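Local atomic coordinates of aspartate-semialdehyde dehydrogenase (PDB entry 2R00), a protein that catalyses the NADPH-dependent reductive dephosphorylation of aspartyl-4-phosphate to aspartate semialdehyde, a step toward lysine, methionine and threonine. Residues T18-F28 / K318-E329; F4-V15 / W63-A73. All blocks are in the same frame, centred on the assembly; numbering follows the deposited sequence.

Contact 1 of 2, residues T18-F28 / K318-E329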
loop_
_atom_site.group_PDB
_atom_site.type_symbol
_atom_site.label_atom_id
_atom_site.label_comp_id
_atom_site.label_asym_id
_atom_site.label_seq_id
_atom_site.Cartn_x
_atom_site.Cartn_y
_atom_site.Cartn_z
ATOM N N THR A 18 12.881 11.421 23.210
ATOM C CA THR A 18 12.800 12.241 22.000
ATOM C C THR A 18 12.186 13.610 22.299
ATOM O O THR A 18 12.626 14.620 21.749
ATOM C CB THR A 18 12.052 11.511 20.853
ATOM O OG1 THR A 18 12.637 10.218 20.650
ATOM C CG2 THR A 18 12.143 12.302 19.551
ATOM N N MET A 19 11.184 13.649 23.179
ATOM C CA MET A 19 10.573 14.919 23.593
ATOM C C MET A 19 11.592 15.899 24.198
ATOM O O MET A 19 11.584 17.084 23.877
ATOM C CB MET A 19 9.403 14.682 24.552
ATOM C CG MET A 19 8.139 14.199 23.857
ATOM S SD MET A 19 6.905 13.671 25.045
ATOM C CE MET A 19 5.438 13.611 24.003
ATOM N N LEU A 20 12.458 15.395 25.071
ATOM C CA LEU A 20 13.540 16.206 25.630
ATOM C C LEU A 20 14.415 16.788 24.506
ATOM O O LEU A 20 14.673 17.995 24.485
ATOM C CB LEU A 20 14.364 15.379 26.636
ATOM C CG LEU A 20 15.627 15.955 27.296
ATOM C CD1 LEU A 20 15.878 15.246 28.622
ATOM C CD2 LEU A 20 16.839 15.785 26.396
ATOM N N GLU A 21 14.841 15.934 23.571
ATOM C CA GLU A 21 15.640 16.363 22.404
ATOM C C GLU A 21 14.961 17.430 21.556
ATOM O O GLU A 21 15.618 18.367 21.076
ATOM C CB GLU A 21 15.962 15.178 21.498
ATOM C CG GLU A 21 16.903 14.159 22.098
ATOM C CD GLU A 21 17.086 12.941 21.199
ATOM O OE1 GLU A 21 17.407 11.861 21.733
ATOM O OE2 GLU A 21 16.904 13.056 19.961
ATOM N N VAL A 22 13.653 17.279 21.355
ATOM C CA VAL A 22 12.893 18.224 20.545
ATOM C C VAL A 22 12.737 19.572 21.257
ATOM O O VAL A 22 12.891 20.606 20.632
ATOM C CB VAL A 22 11.527 17.640 20.067
ATOM C CG1 VAL A 22 10.704 18.696 19.339
ATOM C CG2 VAL A 22 11.754 16.422 19.160
ATOM N N LEU A 23 12.446 19.550 22.557
ATOM C CA LEU A 23 12.390 20.772 23.365
ATOM C C LEU A 23 13.700 21.560 23.290
ATOM O O LEU A 23 13.696 22.793 23.214
ATOM C CB LEU A 23 12.055 20.445 24.827
ATOM C CG LEU A 23 10.602 20.067 25.168
ATOM C CD1 LEU A 23 10.501 19.494 26.590
ATOM C CD2 LEU A 23 9.662 21.249 24.992
ATOM N N GLN A 24 14.810 20.838 23.304
ATOM C CA GLN A 24 16.128 21.444 23.171
ATOM C C GLN A 24 16.346 22.003 21.745
ATOM O O GLN A 24 16.588 23.203 21.570
ATOM C CB GLN A 24 17.194 20.423 23.563
ATOM C CG GLN A 24 18.620 20.926 23.480
ATOM C CD GLN A 24 19.593 19.905 23.995
ATOM O OE1 GLN A 24 19.780 19.770 25.199
ATOM N NE2 GLN A 24 20.227 19.172 23.083
ATOM N N GLU A 25 16.201 21.145 20.737
ATOM C CA GLU A 25 16.364 21.549 19.335
ATOM C C GLU A 25 15.477 22.736 18.920
ATOM O O GLU A 25 15.942 23.655 18.233
ATOM C CB GLU A 25 16.180 20.346 18.403
ATOM C CG GLU A 25 17.369 19.387 18.441
ATOM C CD GLU A 25 17.108 18.035 17.789
ATOM O OE1 GLU A 25 16.087 17.892 17.066
ATOM O OE2 GLU A 25 17.939 17.111 17.994
ATOM N N ARG A 26 14.214 22.718 19.348
ATOM C CA ARG A 26 13.259 23.791 19.046
ATOM C C ARG A 26 13.423 25.026 19.946
ATOM O O ARG A 26 12.703 26.021 19.794
ATOM C CB ARG A 26 11.817 23.265 19.131
ATOM C CG ARG A 26 11.441 22.284 18.042
ATOM C CD ARG A 26 9.923 22.190 17.857
ATOM N NE ARG A 26 9.626 22.022 16.440
ATOM C CZ ARG A 26 8.920 22.865 15.694
ATOM N NH1 ARG A 26 8.358 23.950 16.210
ATOM N NH2 ARG A 26 8.749 22.588 14.416
ATOM N N GLU A 27 14.365 24.957 20.885
ATOM C CA GLU A 27 14.646 26.067 21.803
ATOM C C GLU A 27 13.377 26.552 22.533
ATOM O O GLU A 27 13.110 27.757 22.645
ATOM C CB GLU A 27 15.365 27.215 21.065
ATOM C CG GLU A 27 16.709 26.814 20.420
ATOM C CD GLU A 27 17.287 27.908 19.520
ATOM O OE1 GLU A 27 17.277 29.093 19.926
ATOM O OE2 GLU A 27 17.758 27.580 18.403
ATOM N N PHE A 28 12.599 25.594 23.032
ATOM C CA PHE A 28 11.420 25.901 23.842
ATOM C C PHE A 28 11.838 26.666 25.101
ATOM O O PHE A 28 12.845 26.308 25.719
ATOM C CB PHE A 28 10.676 24.614 24.233
ATOM C CG PHE A 28 9.303 24.864 24.786
ATOM C CD1 PHE A 28 8.202 24.908 23.945
ATOM C CD2 PHE A 28 9.111 25.059 26.149
ATOM C CE1 PHE A 28 6.930 25.154 24.455
ATOM C CE2 PHE A 28 7.844 25.312 26.669
ATOM C CZ PHE A 28 6.755 25.354 25.823
ATOM N N LYS A 318 9.883 10.917 16.464
ATOM C CA LYS A 318 10.207 12.339 16.332
ATOM C C LYS A 318 9.029 13.142 15.781
ATOM O O LYS A 318 8.848 14.315 16.138
ATOM C CB LYS A 318 11.472 12.545 15.480
ATOM C CG LYS A 318 12.146 13.901 15.701
ATOM C CD LYS A 318 13.657 13.851 15.481
ATOM C CE LYS A 318 14.332 15.086 16.073
ATOM N NZ LYS A 318 15.787 15.132 15.775
ATOM N N GLY A 319 8.225 12.504 14.930
ATOM C CA GLY A 319 6.995 13.112 14.427
ATOM C C GLY A 319 5.994 13.348 15.550
ATOM O O GLY A 319 5.456 14.448 15.694
ATOM N N ALA A 320 5.757 12.309 16.345
ATOM C CA ALA A 320 4.877 12.382 17.517
ATOM C C ALA A 320 5.359 13.424 18.531
ATOM O O ALA A 320 4.579 14.252 19.010
ATOM C CB ALA A 320 4.784 11.024 18.170
ATOM N N ALA A 321 6.654 13.382 18.839
ATOM C CA ALA A 321 7.247 14.266 19.836
ATOM C C ALA A 321 7.173 15.720 19.390
ATOM O O ALA A 321 6.807 16.596 20.169
ATOM C CB ALA A 321 8.675 13.856 20.115
ATOM N N THR A 322 7.497 15.959 18.118
ATOM C CA THR A 322 7.451 17.292 17.530
ATOM C C THR A 322 6.041 17.876 17.508
ATOM O O THR A 322 5.860 19.065 17.797
ATOM C CB THR A 322 8.042 17.271 16.107
ATOM O OG1 THR A 322 9.408 16.836 16.181
ATOM C CG2 THR A 322 7.973 18.650 15.448
ATOM N N ASN A 323 5.039 17.059 17.167
ATOM C CA ASN A 323 3.661 17.550 17.169
ATOM C C ASN A 323 3.271 18.073 18.555
ATOM O O ASN A 323 2.687 19.160 18.684
ATOM C CB ASN A 323 2.682 16.458 16.711
ATOM C CG ASN A 323 1.341 17.024 16.293
ATOM O OD1 ASN A 323 1.203 17.567 15.194
ATOM N ND2 ASN A 323 0.342 16.905 17.168
ATOM N N ALA A 324 3.624 17.288 19.574
ATOM C CA ALA A 324 3.403 17.603 20.987
ATOM C C ALA A 324 4.067 18.906 21.410
ATOM O O ALA A 324 3.457 19.719 22.104
ATOM C CB ALA A 324 3.916 16.455 21.857
ATOM N N VAL A 325 5.320 19.102 21.002
ATOM C CA VAL A 325 6.032 20.347 21.314
ATOM C C VAL A 325 5.413 21.555 20.580
ATOM O O VAL A 325 5.252 22.624 21.177
ATOM C CB VAL A 325 7.558 20.211 21.067
ATOM C CG1 VAL A 325 8.302 21.503 21.425
ATOM C CG2 VAL A 325 8.117 19.051 21.882
ATOM N N GLN A 326 5.023 21.372 19.313
ATOM C CA GLN A 326 4.330 22.429 18.557
ATOM C C GLN A 326 3.027 22.871 19.218
ATOM O O GLN A 326 2.673 24.057 19.187
ATOM C CB GLN A 326 4.007 21.961 17.146
ATOM C CG GLN A 326 5.191 21.901 16.196
ATOM C CD GLN A 326 4.797 21.323 14.853
ATOM O OE1 GLN A 326 4.553 20.126 14.730
ATOM N NE2 GLN A 326 4.728 22.175 13.839
ATOM N N ILE A 327 2.302 21.909 19.792
ATOM C CA ILE A 327 1.122 22.209 20.593
ATOM C C ILE A 327 1.509 23.117 21.757
ATOM O O ILE A 327 0.870 24.144 21.967
ATOM C CB ILE A 327 0.429 20.915 21.129
ATOM C CG1 ILE A 327 -0.144 20.088 19.967
ATOM C CG2 ILE A 327 -0.664 21.282 22.131
ATOM C CD1 ILE A 327 -0.538 18.647 20.328
ATOM N N ALA A 328 2.557 22.731 22.497
ATOM C CA ALA A 328 3.040 23.487 23.664
ATOM C C ALA A 328 3.495 24.903 23.302
ATOM O O ALA A 328 3.321 25.841 24.084
ATOM C CB ALA A 328 4.183 22.745 24.344
ATOM N N GLU A 329 4.112 25.031 22.131
ATOM C CA GLU A 329 4.583 26.313 21.638
ATOM C C GLU A 329 3.411 27.253 21.451
ATOM O O GLU A 329 3.460 28.387 21.907
ATOM C CB GLU A 329 5.340 26.125 20.325
ATOM C CG GLU A 329 6.725 25.521 20.505
ATOM C CD GLU A 329 7.367 25.108 19.194
ATOM O OE1 GLU A 329 8.522 24.659 19.229
ATOM O OE2 GLU A 329 6.713 25.208 18.132
HETATM O O HOH W 1 10.009 26.214 20.882
#
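Val22 plugs into helix 318-329 as a knob into the hole formed by Lys318, Ala321, Thr322 and Val325. Its CG1, anti to the backbone N (chi1 175°), runs alongside the oppositely directed Val325 side chain and meets CG2 of that residue at 3.6 Å, while Val22 CG2 leans over the methyl of Ala321. With only alanine at 321 the backbones come close where Met19 passes: its extended chain lays CG on Ala321 CB at 3.8 Å and carries CE on to Ala324 CB. The two helix segments cross at -53°.

Two salt bridges edge this apolar seam. The outstretched Lys318 brings NZ to the syn side of Glu25 OE1 at 3.1 Å. Arg26, bent at chi3, presents NH1 to both carboxylate oxygens of Glu329; the bond from Arg26 NH1 to Glu329 OE1 is nearly straight (175°) and lies in the guanidinium plane, and CG of Gln326 covers one guanidinium face. Water 1 ties the same Glu329 OE1 to Arg26 O. Beyond the Schellman turn at Glu27, Phe28 sets its ring edge against the backbone of Ala328 and Glu329, with Phe28 CE1 3.7 Å from Ala328 CB.

The pair packs on the nucleotide-binding sheet: Met19, Leu20 and Leu23 rest on Ile8 of strand 4-9, whereas Ala324, Ile327 and Ala328 rest on Ile93 of strand 91-94.

Contact 2 of 2, residues F4-V15 / W63-A73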
loop_
_atom_site.group_PDB
_atom_site.type_symbol
_atom_site.label_atom_id
_atom_site.label_comp_id
_atom_site.label_asym_id
_atom_site.label_seq_id
_atom_site.Cartn_x
_atom_site.Cartn_y
_atom_site.Cartn_z
ATOM N N PHE A 4 8.871 28.725 31.109
ATOM C CA PHE A 4 7.872 27.846 31.708
ATOM C C PHE A 4 8.499 26.585 32.275
ATOM O O PHE A 4 9.476 26.063 31.728
ATOM C CB PHE A 4 6.804 27.494 30.668
ATOM C CG PHE A 4 6.212 28.693 29.993
ATOM C CD1 PHE A 4 5.029 29.249 30.457
ATOM C CD2 PHE A 4 6.851 29.284 28.905
ATOM C CE1 PHE A 4 4.479 30.370 29.845
ATOM C CE2 PHE A 4 6.312 30.405 28.289
ATOM C CZ PHE A 4 5.122 30.949 28.759
ATOM N N ASN A 5 7.943 26.115 33.386
ATOM C CA ASN A 5 8.314 24.832 33.948
ATOM C C ASN A 5 7.554 23.713 33.236
ATOM O O ASN A 5 6.324 23.788 33.043
ATOM C CB ASN A 5 8.051 24.803 35.454
ATOM C CG ASN A 5 8.993 25.716 36.235
ATOM O OD1 ASN A 5 10.141 25.943 35.834
ATOM N ND2 ASN A 5 8.504 26.248 37.352
ATOM N N VAL A 6 8.304 22.690 32.838
ATOM C CA VAL A 6 7.793 21.610 32.001
ATOM C C VAL A 6 8.194 20.241 32.551
ATOM O O VAL A 6 9.346 20.023 32.941
ATOM C CB VAL A 6 8.297 21.755 30.541
ATOM C CG1 VAL A 6 7.730 20.644 29.650
ATOM C CG2 VAL A 6 7.931 23.131 29.980
ATOM N N ALA A 7 7.227 19.331 32.580
ATOM C CA ALA A 7 7.459 17.939 32.948
ATOM C C ALA A 7 7.310 17.042 31.729
ATOM O O ALA A 7 6.457 17.286 30.859
ATOM C CB ALA A 7 6.477 17.490 34.037
ATOM N N ILE A 8 8.134 16.002 31.679
ATOM C CA ILE A 8 7.934 14.902 30.745
ATOM C C ILE A 8 7.684 13.656 31.574
ATOM O O ILE A 8 8.518 13.281 32.399
ATOM C CB ILE A 8 9.153 14.683 29.816
ATOM C CG1 ILE A 8 9.381 15.908 28.923
ATOM C CG2 ILE A 8 8.953 13.424 28.945
ATOM C CD1 ILE A 8 10.738 15.902 28.205
ATOM N N PHE A 9 6.522 13.035 31.377
ATOM C CA PHE A 9 6.184 11.788 32.066
ATOM C C PHE A 9 6.352 10.617 31.111
ATOM O O PHE A 9 5.771 10.596 30.032
ATOM C CB PHE A 9 4.761 11.850 32.653
ATOM C CG PHE A 9 4.329 10.597 33.382
ATOM C CD1 PHE A 9 5.245 9.827 34.109
ATOM C CD2 PHE A 9 2.994 10.201 33.366
ATOM C CE1 PHE A 9 4.836 8.669 34.790
ATOM C CE2 PHE A 9 2.567 9.058 34.053
ATOM C CZ PHE A 9 3.488 8.286 34.761
ATOM N N GLY A 10 7.149 9.638 31.528
ATOM C CA GLY A 10 7.598 8.575 30.642
ATOM C C GLY A 10 8.939 8.962 30.043
ATOM O O GLY A 10 9.238 8.629 28.898
ATOM N N ALA A 11 9.748 9.657 30.841
ATOM C CA ALA A 11 11.006 10.257 30.383
ATOM C C ALA A 11 12.084 9.259 29.951
ATOM O O ALA A 11 12.995 9.626 29.203
ATOM C CB ALA A 11 11.553 11.179 31.447
ATOM N N THR A 12 11.994 8.018 30.422
ATOM C CA THR A 12 12.985 6.996 30.076
ATOM C C THR A 12 12.556 6.150 28.875
ATOM O O THR A 12 13.311 5.293 28.397
ATOM C CB THR A 12 13.353 6.094 31.288
ATOM O OG1 THR A 12 12.189 5.408 31.764
ATOM C CG2 THR A 12 13.930 6.930 32.423
ATOM N N GLY A 13 11.344 6.387 28.388
ATOM C CA GLY A 13 10.885 5.755 27.154
ATOM C C GLY A 13 11.417 6.486 25.936
ATOM O O GLY A 13 11.870 7.635 26.037
ATOM N N ALA A 14 11.342 5.830 24.779
ATOM C CA ALA A 14 11.890 6.370 23.539
ATOM C C ALA A 14 11.236 7.678 23.091
ATOM O O ALA A 14 11.927 8.584 22.601
ATOM C CB ALA A 14 11.832 5.329 22.433
ATOM N N VAL A 15 9.911 7.787 23.241
ATOM C CA VAL A 15 9.247 9.031 22.863
ATOM C C VAL A 15 9.584 10.136 23.866
ATOM O O VAL A 15 9.859 11.268 23.470
ATOM C CB VAL A 15 7.720 8.894 22.717
ATOM C CG1 VAL A 15 7.123 10.225 22.288
ATOM C CG2 VAL A 15 7.361 7.799 21.717
ATOM N N TRP A 63 3.012 18.431 41.460
ATOM C CA TRP A 63 2.659 18.928 40.127
ATOM C C TRP A 63 2.525 20.451 40.078
ATOM O O TRP A 63 2.528 21.036 38.997
ATOM C CB TRP A 63 1.371 18.255 39.613
ATOM C CG TRP A 63 1.505 16.767 39.355
ATOM C CD1 TRP A 63 1.182 15.755 40.208
ATOM C CD2 TRP A 63 1.984 16.140 38.152
ATOM N NE1 TRP A 63 1.435 14.535 39.620
ATOM C CE2 TRP A 63 1.924 14.744 38.357
ATOM C CE3 TRP A 63 2.450 16.623 36.920
ATOM C CZ2 TRP A 63 2.319 13.818 37.373
ATOM C CZ3 TRP A 63 2.848 15.700 35.941
ATOM C CH2 TRP A 63 2.774 14.316 36.177
ATOM N N SER A 64 2.418 21.082 41.251
ATOM C CA SER A 64 2.362 22.549 41.371
ATOM C C SER A 64 3.603 23.233 40.824
ATOM O O SER A 64 3.592 24.436 40.540
ATOM C CB SER A 64 2.156 22.959 42.830
ATOM O OG SER A 64 0.828 22.669 43.237
ATOM N N GLN A 65 4.671 22.459 40.680
ATOM C CA GLN A 65 5.935 22.952 40.130
ATOM C C GLN A 65 5.893 23.301 38.639
ATOM O O GLN A 65 6.737 24.062 38.166
ATOM C CB GLN A 65 7.043 21.930 40.370
ATOM C CG GLN A 65 7.369 21.706 41.834
ATOM C CD GLN A 65 8.377 20.606 42.038
ATOM O OE1 GLN A 65 8.058 19.420 41.928
ATOM N NE2 GLN A 65 9.608 20.989 42.348
ATOM N N VAL A 66 4.928 22.755 37.897
ATOM C CA VAL A 66 4.971 22.868 36.427
ATOM C C VAL A 66 3.755 23.540 35.802
ATOM O O VAL A 66 2.651 23.500 36.355
ATOM C CB VAL A 66 5.249 21.501 35.724
ATOM C CG1 VAL A 66 6.663 21.024 36.016
ATOM C CG2 VAL A 66 4.260 20.450 36.146
ATOM N N HIS A 67 3.979 24.152 34.640
ATOM C CA HIS A 67 2.919 24.770 33.857
ATOM C C HIS A 67 2.318 23.776 32.864
ATOM O O HIS A 67 1.112 23.776 32.630
ATOM C CB HIS A 67 3.461 25.969 33.083
ATOM C CG HIS A 67 3.969 27.076 33.957
ATOM N ND1 HIS A 67 5.295 27.184 34.325
ATOM C CD2 HIS A 67 3.331 28.126 34.524
ATOM C CE1 HIS A 67 5.449 28.253 35.088
ATOM N NE2 HIS A 67 4.273 28.844 35.224
ATOM N N ILE A 68 3.182 22.957 32.272
ATOM C CA ILE A 68 2.815 22.064 31.166
ATOM C C ILE A 68 3.512 20.722 31.344
ATOM O O ILE A 68 4.672 20.658 31.762
ATOM C CB ILE A 68 3.198 22.676 29.787
ATOM C CG1 ILE A 68 2.404 23.961 29.521
ATOM C CG2 ILE A 68 2.975 21.668 28.629
ATOM C CD1 ILE A 68 3.034 24.851 28.458
ATOM N N ALA A 69 2.798 19.644 31.038
ATOM C CA ALA A 69 3.412 18.326 31.070
ATOM C C ALA A 69 3.177 17.627 29.744
ATOM O O ALA A 69 2.094 17.731 29.181
ATOM C CB ALA A 69 2.855 17.493 32.224
ATOM N N LEU A 70 4.206 16.945 29.251
ATOM C CA LEU A 70 4.094 16.082 28.082
ATOM C C LEU A 70 4.109 14.646 28.582
ATOM O O LEU A 70 5.071 14.221 29.221
ATOM C CB LEU A 70 5.262 16.320 27.096
ATOM C CG LEU A 70 5.715 17.739 26.735
ATOM C CD1 LEU A 70 6.948 17.721 25.823
ATOM C CD2 LEU A 70 4.598 18.543 26.077
ATOM N N PHE A 71 3.039 13.905 28.303
ATOM C CA PHE A 71 2.907 12.519 28.766
ATOM C C PHE A 71 3.163 11.555 27.619
ATOM O O PHE A 71 2.559 11.679 26.551
ATOM C CB PHE A 71 1.479 12.259 29.284
ATOM C CG PHE A 71 1.223 12.683 30.721
ATOM C CD1 PHE A 71 1.888 13.771 31.307
ATOM C CD2 PHE A 71 0.249 12.022 31.470
ATOM C CE1 PHE A 71 1.614 14.146 32.633
ATOM C CE2 PHE A 71 -0.025 12.385 32.795
ATOM C CZ PHE A 71 0.651 13.458 33.374
ATOM N N SER A 72 4.035 10.582 27.838
ATOM C CA SER A 72 4.185 9.491 26.870
ATOM C C SER A 72 4.628 8.202 27.540
ATOM O O SER A 72 5.651 7.629 27.173
ATOM C CB SER A 72 5.154 9.877 25.739
ATOM O OG SER A 72 5.067 8.936 24.669
ATOM N N ALA A 73 3.845 7.747 28.517
ATOM C CA ALA A 73 4.140 6.508 29.243
ATOM C C ALA A 73 3.027 5.464 29.125
ATOM O O ALA A 73 2.910 4.586 29.966
ATOM C CB ALA A 73 4.437 6.815 30.711
HETATM O O HOH W 2 8.253 7.614 26.489
#
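Phe9 and Phe71 close a ladder of parallel strands at the centre of the Rossmann-type NADP-binding domain, where strand 4-9 runs beside strand 68-71. Phe9 lies across the Phe71 ring from CB outward: its CB sits over the ring face, 4.1 Å from the centroid, a CH-pi contact. With CG anti to the backbone N (chi1 180°), the ring continues across its neighbour, and CD2 comes to 3.8 Å from Phe71 CE2, above the ring centre. The two rings are thus edge-to-face, planes 79° apart, the edge of Phe9 toward the face of Phe71. At the tip, Phe9 CZ is 4.4 Å from Ala73 CB, whose methyl covers one face of the Phe9 ring; Trp81 of helix 75-87 also meets this aromatic pair.

Along the backbones the bonds alternate between the strands: Ala7 N to Ile68 O, Leu70 N to Ala7 O, Phe9 N to Leu70 O, and Ser72 N to Phe9 O at 2.8 Å. At the other end the side chain of His67 joins the ladder: His67 N bonds Asn5 O, and in return Asn5 N donates to His67 ND1 at 3.0 Å, close to the ring plane, while the edge of Phe4 points at the imidazole face.

After the strand comes Gly10, with positive phi (93°), its CA 3.6 Å from Ala73 CB. A type I turn leads from it to Gly13, the N-cap of helix 14-25; Thr12 to Val15 are predicted to bind NADP(+). Water 2 donates to both Gly10 O and Ser72 O, 2.8 and 2.7 Å away, bridging the two strand ends.

Overall arrangement
Both contacts are largely buried and share one continuous piece of chain: strand 4-9 leads through the turn at the predicted NADP(+) site into helix 14-25, so contact 2 supplies two neighbouring strands of the sheet on which contact 1 lies. They meet by packing, Met19 SD on Leu70 CB at 3.7 Å, and Leu23 and the backbone N of Leu20 against Ile8 CD1. Contact 2 is held by backbone hydrogen bonds inside the sheet, with Phe9 and Phe71 on the side facing helix 75-87. Contact 1 joins helices far apart in sequence by interlocking aliphatic side chains, with charged pairs toward its more exposed margins; through it helix 316-335, at the end of the chain, returns to the nucleotide-binding domain.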